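Local coordinates for protein glutathione S-transferase (PDB 4MK3) that binds glutathione sulfinic acid and, as a glutathione S-transferase family member, probably catalyses the transfer of glutathione to electrophilic substrates, at residues Y91-S96 / R100-G105; A34-V39 / C114-A119; I51-N54 / D59-I62; K24-Q29 / G63-L68. One frame throughout, in Å; residues are numbered along the deposited sequence.

Contact 1 of 4, residues Y91-S96 / R100-G105; sequences YADTLS and RLIPQG
D93 turns its carboxylate onto the loop 100-105 and takes the backbone N-H groups of two successive residues, one with each oxygen. L101 N gives a fairly straight bond (161°) to D93 OD1 at 2.9 Å, meeting it on the syn side. I102 N reaches D93 OD2 at 3.0 Å from above the carboxylate plane, on a more bent path; a weak second bond joins L101 N to D93 OD2. With CG anti to the backbone N (chi1 -161°), the group swings out from the backbone toward the loop, within range of both N-H groups. R100 arrives across D93 at about a right angle, its chain bent at chi2. Its CD sits 3.1 Å and its NE 3.5 Å from D93 OD2. The oxygen is well out of the guanidinium plane, so this salt bridge works through charge alone. A water donates to D93 O and accepts a weak bond from R100 NE.

The carboxylate also pairs with K44, at the end of helix 32-44, while L101 packs on V40 and E43 of that helix. The last turn of helix 85-94 is thereby fastened to the interdomain linker, with G105 at the N-cap position of helix 106-134.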
loop_
_atom_site.group_PDB
_atom_site.type_symbol
_atom_site.label_atom_id
_atom_site.label_comp_id
_atom_site.label_asym_id
_atom_site.label_seq_id
_atom_site.Cartn_x
_atom_site.Cartn_y
_atom_site.Cartn_z
ATOM N N TYR A 91 -12.665 -4.698 3.625
ATOM C CA TYR A 91 -13.430 -5.810 4.137
ATOM C C TYR A 91 -14.422 -5.358 5.216
ATOM O O TYR A 91 -15.586 -5.760 5.196
ATOM C CB TYR A 91 -12.487 -6.863 4.679
ATOM C CG TYR A 91 -13.213 -8.071 5.213
ATOM C CD1 TYR A 91 -14.051 -8.818 4.398
ATOM C CD2 TYR A 91 -13.077 -8.445 6.530
ATOM C CE1 TYR A 91 -14.720 -9.918 4.880
ATOM C CE2 TYR A 91 -13.744 -9.548 7.026
ATOM C CZ TYR A 91 -14.560 -10.269 6.193
ATOM O OH TYR A 91 -15.231 -11.368 6.680
ATOM N N ALA A 92 -13.975 -4.512 6.141
ATOM C CA ALA A 92 -14.860 -4.032 7.200
ATOM C C ALA A 92 -16.092 -3.316 6.634
ATOM O O ALA A 92 -17.189 -3.428 7.162
ATOM C CB ALA A 92 -14.112 -3.119 8.144
ATOM N N ASP A 93 -15.904 -2.557 5.555
ATOM C CA ASP A 93 -17.030 -1.869 4.943
ATOM C C ASP A 93 -18.144 -2.815 4.485
ATOM O O ASP A 93 -19.301 -2.419 4.401
ATOM C CB ASP A 93 -16.562 -0.998 3.765
ATOM C CG ASP A 93 -17.576 0.059 3.393
ATOM O OD1 ASP A 93 -18.193 0.662 4.303
ATOM O OD2 ASP A 93 -17.788 0.287 2.181
ATOM N N THR A 94 -17.800 -4.069 4.187
ATOM C CA THR A 94 -18.811 -5.032 3.740
ATOM C C THR A 94 -19.521 -5.722 4.896
ATOM O O THR A 94 -20.512 -6.429 4.693
ATOM C CB THR A 94 -18.241 -6.165 2.874
ATOM O OG1 THR A 94 -17.505 -7.091 3.690
ATOM C CG2 THR A 94 -17.372 -5.626 1.765
ATOM N N LEU A 95 -19.026 -5.537 6.115
ATOM C CA LEU A 95 -19.526 -6.341 7.233
ATOM C C LEU A 95 -20.832 -5.829 7.855
ATOM O O LEU A 95 -21.485 -6.538 8.620
ATOM C CB LEU A 95 -18.458 -6.448 8.321
ATOM C CG LEU A 95 -17.221 -7.276 7.972
ATOM C CD1 LEU A 95 -16.269 -7.275 9.151
ATOM C CD2 LEU A 95 -17.585 -8.709 7.591
ATOM N N SER A 96 -21.197 -4.596 7.523
ATOM C CA SER A 96 -22.433 -4.010 8.010
ATOM C C SER A 96 -22.990 -3.047 6.966
ATOM O O SER A 96 -22.224 -2.435 6.223
ATOM C CB SER A 96 -22.174 -3.236 9.298
ATOM O OG SER A 96 -23.395 -2.758 9.830
ATOM N N ARG A 100 -21.993 3.104 4.906
ATOM C CA ARG A 100 -21.184 2.698 3.761
ATOM C C ARG A 100 -20.107 3.739 3.438
ATOM O O ARG A 100 -20.433 4.897 3.188
ATOM C CB ARG A 100 -22.093 2.548 2.549
ATOM C CG ARG A 100 -22.155 1.154 2.008
ATOM C CD ARG A 100 -20.787 0.692 1.573
ATOM N NE ARG A 100 -20.878 -0.551 0.820
ATOM C CZ ARG A 100 -21.020 -0.619 -0.499
ATOM N NH1 ARG A 100 -21.104 -1.804 -1.095
ATOM N NH2 ARG A 100 -21.078 0.490 -1.225
ATOM N N LEU A 101 -18.843 3.317 3.413
ATOM C CA LEU A 101 -17.696 4.220 3.239
ATOM C C LEU A 101 -16.969 4.087 1.917
ATOM O O LEU A 101 -16.163 4.945 1.560
ATOM C CB LEU A 101 -16.692 4.008 4.362
ATOM C CG LEU A 101 -17.200 4.404 5.740
ATOM C CD1 LEU A 101 -16.168 4.022 6.816
ATOM C CD2 LEU A 101 -17.533 5.878 5.836
ATOM N N ILE A 102 -17.235 3.026 1.179
ATOM C CA ILE A 102 -16.655 2.854 -0.142
ATOM C C ILE A 102 -17.812 2.726 -1.128
ATOM O O ILE A 102 -18.642 1.809 -1.007
ATOM C CB ILE A 102 -15.724 1.640 -0.237
ATOM C CG1 ILE A 102 -14.640 1.698 0.848
ATOM C CG2 ILE A 102 -15.066 1.590 -1.618
ATOM C CD1 ILE A 102 -13.761 0.462 0.916
ATOM N N PRO A 103 -17.900 3.639 -2.105
ATOM C CA PRO A 103 -19.022 3.621 -3.055
ATOM C C PRO A 103 -19.104 2.375 -3.917
ATOM O O PRO A 103 -18.087 1.714 -4.117
ATOM C CB PRO A 103 -18.737 4.842 -3.942
ATOM C CG PRO A 103 -17.929 5.721 -3.104
ATOM C CD PRO A 103 -17.062 4.832 -2.289
ATOM N N GLN A 104 -20.304 2.099 -4.437
ATOM C CA GLN A 104 -20.553 0.993 -5.356
ATOM C C GLN A 104 -19.947 1.177 -6.747
ATOM O O GLN A 104 -19.438 0.224 -7.333
ATOM C CB GLN A 104 -22.066 0.793 -5.544
ATOM C CG GLN A 104 -22.827 0.439 -4.283
ATOM C CD GLN A 104 -22.552 -0.968 -3.768
ATOM O OE1 GLN A 104 -22.874 -1.280 -2.622
ATOM N NE2 GLN A 104 -21.967 -1.827 -4.607
ATOM N N GLY A 105 -20.050 2.375 -7.313
ATOM C CA GLY A 105 -19.619 2.568 -8.692
ATOM C C GLY A 105 -18.113 2.415 -8.862
ATOM O O GLY A 105 -17.373 2.851 -8.008
HETATM O O HOH W 1 -21.808 -2.898 3.089
#

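Contact 2 of 4, residues A34-V39 / C114-A119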
loop_
_atom_site.group_PDB
_atom_site.type_symbol
_atom_site.label_atom_id
_atom_site.label_comp_id
_atom_site.label_asym_id
_atom_site.label_seq_id
_atom_site.Cartn_x
_atom_site.Cartn_y
_atom_site.Cartn_z
ATOM N N ALA A 34 -3.522 2.129 11.596
ATOM C CA ALA A 34 -4.458 1.450 12.465
ATOM C C ALA A 34 -5.609 2.378 12.841
ATOM O O ALA A 34 -6.750 1.931 12.977
ATOM C CB ALA A 34 -3.768 0.941 13.716
ATOM N N ARG A 35 -5.338 3.683 12.950
ATOM C CA ARG A 35 -6.418 4.609 13.287
ATOM C C ARG A 35 -7.458 4.641 12.179
ATOM O O ARG A 35 -8.650 4.681 12.443
ATOM C CB ARG A 35 -5.924 6.024 13.563
ATOM C CG ARG A 35 -7.047 6.910 14.101
ATOM C CD ARG A 35 -6.668 8.351 14.185
ATOM N NE ARG A 35 -7.657 9.114 14.938
ATOM C CZ ARG A 35 -7.514 10.380 15.262
ATOM N NH1 ARG A 35 -6.445 11.055 14.839
ATOM N NH2 ARG A 35 -8.419 10.986 16.006
ATOM N N LYS A 36 -6.998 4.605 10.934
ATOM C CA LYS A 36 -7.920 4.524 9.808
ATOM C C LYS A 36 -8.875 3.344 9.941
ATOM O O LYS A 36 -10.093 3.471 9.768
ATOM C CB LYS A 36 -7.137 4.460 8.487
ATOM C CG LYS A 36 -8.007 4.290 7.245
ATOM C CD LYS A 36 -7.187 4.254 5.946
ATOM C CE LYS A 36 -6.247 3.070 5.949
ATOM N NZ LYS A 36 -5.559 2.864 4.642
ATOM N N VAL A 37 -8.330 2.172 10.272
ATOM C CA VAL A 37 -9.146 0.987 10.456
ATOM C C VAL A 37 -10.094 1.128 11.645
ATOM O O VAL A 37 -11.254 0.767 11.566
ATOM C CB VAL A 37 -8.255 -0.254 10.629
ATOM C CG1 VAL A 37 -9.076 -1.447 11.138
ATOM C CG2 VAL A 37 -7.522 -0.562 9.328
ATOM N N ARG A 38 -9.598 1.655 12.751
ATOM C CA ARG A 38 -10.438 1.835 13.913
ATOM C C ARG A 38 -11.578 2.816 13.647
ATOM O O ARG A 38 -12.699 2.607 14.108
ATOM C CB ARG A 38 -9.605 2.275 15.099
ATOM C CG ARG A 38 -8.554 1.255 15.482
ATOM C CD ARG A 38 -7.708 1.781 16.582
ATOM N NE ARG A 38 -8.499 1.988 17.777
ATOM C CZ ARG A 38 -8.189 2.860 18.717
ATOM N NH1 ARG A 38 -7.125 3.618 18.556
ATOM N NH2 ARG A 38 -8.950 2.977 19.798
ATOM N N VAL A 39 -11.300 3.869 12.892
ATOM C CA VAL A 39 -12.362 4.804 12.508
ATOM C C VAL A 39 -13.414 4.094 11.652
ATOM O O VAL A 39 -14.608 4.246 11.889
ATOM C CB VAL A 39 -11.788 6.047 11.813
ATOM C CG1 VAL A 39 -12.902 6.861 11.139
ATOM C CG2 VAL A 39 -11.013 6.903 12.824
ATOM N N CYS A 114 -8.070 6.096 -4.658
ATOM C CA CYS A 114 -6.909 6.914 -4.965
ATOM C C CYS A 114 -6.655 7.943 -3.855
ATOM O O CYS A 114 -5.515 8.157 -3.449
ATOM C CB CYS A 114 -7.078 7.557 -6.334
ATOM S SG CYS A 114 -5.649 8.528 -6.829
ATOM N N TRP A 115 -7.711 8.540 -3.318
ATOM C CA TRP A 115 -7.577 9.380 -2.144
ATOM C C TRP A 115 -6.919 8.621 -1.003
ATOM O O TRP A 115 -6.048 9.152 -0.309
ATOM C CB TRP A 115 -8.934 9.894 -1.674
ATOM C CG TRP A 115 -9.397 11.165 -2.310
ATOM C CD1 TRP A 115 -10.375 11.320 -3.258
ATOM C CD2 TRP A 115 -8.913 12.468 -2.006
ATOM N NE1 TRP A 115 -10.507 12.660 -3.578
ATOM C CE2 TRP A 115 -9.630 13.378 -2.805
ATOM C CE3 TRP A 115 -7.943 12.961 -1.126
ATOM C CZ2 TRP A 115 -9.410 14.755 -2.757
ATOM C CZ3 TRP A 115 -7.743 14.343 -1.066
ATOM C CH2 TRP A 115 -8.463 15.215 -1.884
ATOM N N GLU A 116 -7.343 7.387 -0.764
ATOM C CA GLU A 116 -6.753 6.589 0.304
ATOM C C GLU A 116 -5.268 6.344 0.038
ATOM O O GLU A 116 -4.446 6.435 0.940
ATOM C CB GLU A 116 -7.493 5.272 0.474
ATOM C CG GLU A 116 -6.882 4.382 1.571
ATOM C CD GLU A 116 -7.502 2.994 1.653
ATOM O OE1 GLU A 116 -7.983 2.468 0.624
ATOM O OE2 GLU A 116 -7.544 2.414 2.762
ATOM N N ALA A 117 -4.925 6.053 -1.205
ATOM C CA ALA A 117 -3.516 5.845 -1.567
ATOM C C ALA A 117 -2.695 7.113 -1.361
ATOM O O ALA A 117 -1.519 7.046 -0.962
ATOM C CB ALA A 117 -3.408 5.346 -2.979
ATOM N N LEU A 118 -3.272 8.262 -1.659
ATOM C CA LEU A 118 -2.587 9.528 -1.451
ATOM C C LEU A 118 -2.306 9.744 0.029
ATOM O O LEU A 118 -1.193 10.105 0.421
ATOM C CB LEU A 118 -3.426 10.676 -2.013
ATOM C CG LEU A 118 -2.905 12.096 -1.832
ATOM C CD1 LEU A 118 -1.498 12.255 -2.393
ATOM C CD2 LEU A 118 -3.879 13.072 -2.467
ATOM N N ALA A 119 -3.314 9.541 0.868
ATOM C CA ALA A 119 -3.156 9.705 2.309
ATOM C C ALA A 119 -2.161 8.702 2.892
ATOM O O ALA A 119 -1.283 9.055 3.678
ATOM C CB ALA A 119 -4.497 9.593 2.993
#
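K36 and E116 form a buried salt bridge between the two domains of the glutathione S-transferase fold. K36 lies on helix 32-44 of the thioredoxin-like N-terminal domain, E116 on helix 106-134 of the all-helical C-terminal domain. The helices do not pack directly here: the CA atoms of K36 and E116 stay 9.8 Å apart, the smallest such separation between the segments. Of the two segments, only these side chains meet; R86 of helix 85-94 packs against both.

Both point at the opposite helix and leave it in the same way, with CG anti to the backbone N. E116 stays extended beyond CG. K36 runs straight at first and then bends at chi3 (62°); the two side chains cross at about a right angle.

The ammonium has further partners. D120, one turn along helix 106-134, makes a second salt bridge to K36 NZ, and S85 OG, at the start of helix 85-94, hydrogen-bonds to it. With two carboxylates near it in a buried setting, the lysine is probably kept charged. S85 lines the pocket of bound glutathione sulfinic acid, and the K36 side chain itself is about 5 Å from the ligand at the nearest atoms, so K36 belongs to the second shell around that site. E116 divides its carboxylate: OE1 pairs with R113, and OE2 turns to K36. NZ of K36 lies 2.8 Å from OE2 of E116 on the anti side, 26° out of the carboxylate plane.

Contact 3 of 4, residues I51-N54 / D59-I62; sequences IEEN and DTTI
E53 meets T60 and T61 through a single oxygen, OE2, which accepts two hydrogen bonds. The hydroxyl of T60 donates the shorter one, OG1 to E53 OE2 at 2.6 Å, along the anti lone pair of the carboxylate. T61 N gives the other at 3.0 Å from E53 OE2, coming from above the carboxylate plane. The glutamate chain sets this up: CG stands anti to the backbone N, and a bend at chi2 (63°) curls the carboxylate round to face the threonines. T60 OG1 in turn accepts from I62 N at 3.3 Å on a nearly straight line (162°). That hydroxyl thus donates a hydrogen bond to E53 and accepts one from the backbone.

Van der Waals contact is slighter. CG of E53 lies 4.2 Å from CB of I62, whose side chain also packs on Y26 of the neighbouring strand 24-27. T60 CB rests 3.4 Å from N54 O.

Between the two segments the chain makes a short excursion that carries V55 and W56, both lining the pocket of bound glutathione sulfinic acid. E53 ties its two ends together. The T60–I62 bond makes an ST turn, leading into a short 3-10 segment of this thioredoxin-like domain.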
loop_
_atom_site.group_PDB
_atom_site.type_symbol
_atom_site.label_atom_id
_atom_site.label_comp_id
_atom_site.label_asym_id
_atom_site.label_seq_id
_atom_site.Cartn_x
_atom_site.Cartn_y
_atom_site.Cartn_z
ATOM N N ILE A 51 -6.089 -5.044 20.530
ATOM C CA ILE A 51 -4.895 -5.598 21.174
ATOM C C ILE A 51 -3.700 -4.722 20.824
ATOM O O ILE A 51 -3.266 -4.699 19.667
ATOM C CB ILE A 51 -4.612 -7.058 20.751
ATOM C CG1 ILE A 51 -5.828 -7.939 21.052
ATOM C CG2 ILE A 51 -3.397 -7.592 21.511
ATOM C CD1 ILE A 51 -5.688 -9.377 20.604
ATOM N N GLU A 52 -3.179 -3.979 21.801
ATOM C CA GLU A 52 -2.045 -3.101 21.541
ATOM C C GLU A 52 -0.833 -3.987 21.384
ATOM O O GLU A 52 -0.592 -4.855 22.231
ATOM C CB GLU A 52 -1.794 -2.108 22.687
ATOM C CG GLU A 52 -2.801 -0.969 22.784
ATOM C CD GLU A 52 -4.033 -1.324 23.585
ATOM O OE1 GLU A 52 -5.063 -0.622 23.444
ATOM O OE2 GLU A 52 -3.970 -2.291 24.371
ATOM N N GLU A 53 -0.072 -3.760 20.322
ATOM C CA GLU A 53 1.111 -4.548 20.013
ATOM C C GLU A 53 2.217 -3.587 19.596
ATOM O O GLU A 53 2.006 -2.789 18.676
ATOM C CB GLU A 53 0.764 -5.499 18.859
ATOM C CG GLU A 53 1.883 -6.421 18.420
ATOM C CD GLU A 53 2.330 -7.384 19.506
ATOM O OE1 GLU A 53 1.548 -7.696 20.443
ATOM O OE2 GLU A 53 3.503 -7.804 19.450
ATOM N N ASN A 54 3.353 -3.616 20.286
ATOM C CA ASN A 54 4.549 -2.843 19.897
ATOM C C ASN A 54 5.427 -3.594 18.910
ATOM O O ASN A 54 6.283 -4.414 19.289
ATOM C CB ASN A 54 5.385 -2.456 21.114
ATOM C CG ASN A 54 6.617 -1.648 20.745
ATOM O OD1 ASN A 54 6.772 -1.215 19.607
ATOM N ND2 ASN A 54 7.500 -1.442 21.715
ATOM N N ASP A 59 10.435 -8.380 21.228
ATOM C CA ASP A 59 9.523 -9.397 21.755
ATOM C C ASP A 59 8.153 -9.423 21.079
ATOM O O ASP A 59 7.220 -10.086 21.546
ATOM C CB ASP A 59 9.352 -9.198 23.255
ATOM C CG ASP A 59 10.535 -9.688 24.026
ATOM O OD1 ASP A 59 11.050 -10.756 23.652
ATOM O OD2 ASP A 59 10.952 -9.012 24.988
ATOM N N THR A 60 8.013 -8.706 19.977
ATOM C CA THR A 60 6.725 -8.657 19.319
ATOM C C THR A 60 6.327 -10.025 18.781
ATOM O O THR A 60 7.175 -10.780 18.335
ATOM C CB THR A 60 6.698 -7.607 18.187
ATOM O OG1 THR A 60 5.382 -7.534 17.643
ATOM C CG2 THR A 60 7.669 -7.953 17.058
ATOM N N THR A 61 5.030 -10.318 18.824
ATOM C CA THR A 61 4.522 -11.573 18.288
ATOM C C THR A 61 3.676 -11.328 17.057
ATOM O O THR A 61 2.941 -12.205 16.627
ATOM C CB THR A 61 3.682 -12.332 19.331
ATOM O OG1 THR A 61 2.592 -11.504 19.737
ATOM C CG2 THR A 61 4.525 -12.714 20.531
ATOM N N ILE A 62 3.781 -10.141 16.482
ATOM C CA ILE A 62 2.940 -9.791 15.340
ATOM C C ILE A 62 3.158 -10.752 14.152
ATOM O O ILE A 62 2.230 -11.012 13.385
ATOM C CB ILE A 62 3.175 -8.317 14.907
ATOM C CG1 ILE A 62 2.196 -7.862 13.797
ATOM C CG2 ILE A 62 4.596 -8.124 14.419
ATOM C CD1 ILE A 62 0.735 -7.873 14.190
#

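Contact 4 of 4, residues K24-Q29 / G63-L68; sequences KLYASQ and GRFNPL
Next to the ring pair of Y26 and F65, the loop carrying F65 is shaped by a bond from L68 N to N66 OD1 at 2.9 Å, which comes from above the carbonyl plane and closes an Asx turn. The other end of that amide, ND2, is taken by K70 O.

Across the contact the rings make an offset stack, with centroids 4.6 Å apart and planes inclined by 30°. F65 CE2 lies 3.4 Å from Y26 CZ and 3.3 Å from Y26 OH, while F65 CD2 sits over one face of the tyrosine ring. Each ring has CG beside its own backbone N (chi1 -54° in F65), and the side chains cross at about a right angle. R64 takes the opposite face of F65: its CB stands 3.8 Å above the ring plane, over the centre, and its chain folds back so that F65 CZ lies 3.4 Å over a face of the R64 guanidinium group.

Y26 projects from strand 24-27, which runs between strands 49-52 and 73-75, and packs on I51 and V75. F65 leans on C73 and V75, laying the 63-68 loop against the sheet on the side away from helix 32-44.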
loop_
_atom_site.group_PDB
_atom_site.type_symbol
_atom_site.label_atom_id
_atom_site.label_comp_id
_atom_site.label_asym_id
_atom_site.label_seq_id
_atom_site.Cartn_x
_atom_site.Cartn_y
_atom_site.Cartn_z
ATOM N N LYS A 24 -10.154 -9.789 16.375
ATOM C CA LYS A 24 -9.102 -9.100 17.107
ATOM C C LYS A 24 -8.347 -8.187 16.178
ATOM O O LYS A 24 -7.947 -8.593 15.086
ATOM C CB LYS A 24 -8.118 -10.100 17.720
ATOM C CG LYS A 24 -8.707 -10.975 18.798
ATOM C CD LYS A 24 -7.710 -12.058 19.207
ATOM C CE LYS A 24 -8.280 -12.949 20.290
ATOM N NZ LYS A 24 -9.530 -13.613 19.853
ATOM N N LEU A 25 -8.138 -6.947 16.610
ATOM C CA LEU A 25 -7.305 -6.026 15.860
ATOM C C LEU A 25 -6.013 -5.775 16.608
ATOM O O LEU A 25 -6.013 -5.227 17.718
ATOM C CB LEU A 25 -8.000 -4.684 15.615
ATOM C CG LEU A 25 -7.225 -3.722 14.720
ATOM C CD1 LEU A 25 -7.265 -4.143 13.281
ATOM C CD2 LEU A 25 -7.760 -2.279 14.885
ATOM N N TYR A 26 -4.920 -6.203 15.990
ATOM C CA TYR A 26 -3.589 -5.923 16.460
ATOM C C TYR A 26 -3.194 -4.569 15.914
ATOM O O TYR A 26 -3.199 -4.333 14.709
ATOM C CB TYR A 26 -2.599 -7.027 16.026
ATOM C CG TYR A 26 -2.767 -8.287 16.799
ATOM C CD1 TYR A 26 -3.734 -9.212 16.440
ATOM C CD2 TYR A 26 -2.000 -8.533 17.933
ATOM C CE1 TYR A 26 -3.907 -10.366 17.160
ATOM C CE2 TYR A 26 -2.167 -9.678 18.663
ATOM C CZ TYR A 26 -3.123 -10.587 18.285
ATOM O OH TYR A 26 -3.227 -11.730 19.060
ATOM N N ALA A 27 -2.875 -3.668 16.827
ATOM C CA ALA A 27 -2.743 -2.271 16.469
ATOM C C ALA A 27 -2.004 -1.545 17.555
ATOM O O ALA A 27 -1.569 -2.139 18.505
ATOM C CB ALA A 27 -4.117 -1.672 16.280
ATOM N N SER A 28 -1.852 -0.239 17.401
ATOM C CA SER A 28 -1.360 0.588 18.485
ATOM C C SER A 28 -2.237 1.829 18.478
ATOM O O SER A 28 -2.942 2.098 17.496
ATOM C CB SER A 28 0.103 0.948 18.290
ATOM O OG SER A 28 0.221 1.886 17.235
ATOM N N GLN A 29 -2.197 2.565 19.582
ATOM C CA GLN A 29 -3.038 3.746 19.725
ATOM C C GLN A 29 -2.469 4.936 18.963
ATOM O O GLN A 29 -3.162 5.947 18.790
ATOM C CB GLN A 29 -3.201 4.104 21.202
ATOM C CG GLN A 29 -3.907 3.037 22.052
ATOM C CD GLN A 29 -5.425 3.043 21.902
ATOM O OE1 GLN A 29 -6.023 4.050 21.519
ATOM N NE2 GLN A 29 -6.057 1.917 22.231
ATOM N N GLY A 63 4.361 -11.301 14.037
ATOM C CA GLY A 63 4.709 -12.206 12.950
ATOM C C GLY A 63 3.925 -13.512 12.900
ATOM O O GLY A 63 3.920 -14.190 11.869
ATOM N N ARG A 64 3.242 -13.848 13.989
ATOM C CA ARG A 64 2.314 -14.984 14.007
ATOM C C ARG A 64 1.185 -14.776 13.016
ATOM O O ARG A 64 0.568 -15.745 12.539
ATOM C CB ARG A 64 1.653 -15.142 15.387
ATOM C CG ARG A 64 2.562 -15.405 16.552
ATOM C CD ARG A 64 1.716 -15.543 17.821
ATOM N NE ARG A 64 0.660 -16.547 17.631
ATOM C CZ ARG A 64 -0.474 -16.606 18.323
ATOM N NH1 ARG A 64 -0.729 -15.733 19.287
ATOM N NH2 ARG A 64 -1.363 -17.548 18.046
ATOM N N PHE A 65 0.884 -13.513 12.755
ATOM C CA PHE A 65 -0.329 -13.129 12.054
ATOM C C PHE A 65 0.000 -12.413 10.763
ATOM O O PHE A 65 -0.592 -12.692 9.730
ATOM C CB PHE A 65 -1.195 -12.244 12.951
ATOM C CG PHE A 65 -1.503 -12.866 14.277
ATOM C CD1 PHE A 65 -2.299 -13.977 14.344
ATOM C CD2 PHE A 65 -1.004 -12.314 15.442
ATOM C CE1 PHE A 65 -2.586 -14.562 15.580
ATOM C CE2 PHE A 65 -1.282 -12.891 16.664
ATOM C CZ PHE A 65 -2.080 -13.980 16.725
ATOM N N ASN A 66 0.931 -11.462 10.825
ATOM C CA ASN A 66 1.321 -10.688 9.646
ATOM C C ASN A 66 2.806 -10.910 9.421
ATOM O O ASN A 66 3.638 -10.374 10.175
ATOM C CB ASN A 66 1.038 -9.197 9.825
ATOM C CG ASN A 66 1.392 -8.399 8.590
ATOM O OD1 ASN A 66 1.872 -8.961 7.612
ATOM N ND2 ASN A 66 1.167 -7.095 8.632
ATOM N N PRO A 67 3.174 -11.695 8.393
ATOM C CA PRO A 67 4.599 -11.926 8.144
ATOM C C PRO A 67 5.390 -10.664 7.828
ATOM O O PRO A 67 6.621 -10.666 7.945
ATOM C CB PRO A 67 4.613 -12.865 6.941
ATOM C CG PRO A 67 3.319 -12.693 6.302
ATOM C CD PRO A 67 2.322 -12.328 7.379
ATOM N N LEU A 68 4.699 -9.604 7.440
ATOM C CA LEU A 68 5.361 -8.332 7.162
ATOM C C LEU A 68 5.724 -7.603 8.445
ATOM O O LEU A 68 6.411 -6.582 8.403
ATOM C CB LEU A 68 4.481 -7.420 6.314
ATOM C CG LEU A 68 3.974 -8.003 4.989
ATOM C CD1 LEU A 68 2.999 -7.028 4.349
ATOM C CD2 LEU A 68 5.139 -8.352 4.058
#

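Contacts 3 and 4 are close neighbours, their centres 7 Å apart, because strands 24-27 and 49-52 pair in the sheet: I51 N bonds to L25 O at 2.8 Å, and E53 N to A27 O. Contact 2 touches contact 4 where helix 32-44 packs on strand 24-27, with A34 CB 3.7 Å from A27 CB, and reaches on to the helical domain. Contact 1 stands apart, its centre 14 Å from that of contact 2, at the far end of helix 85-94. From bound glutathione sulfinic acid the side chains of K36, I62, Y26 and I102 lie about 5, 7, 9 and 13 Å away, so contact 2 comes nearer than the others.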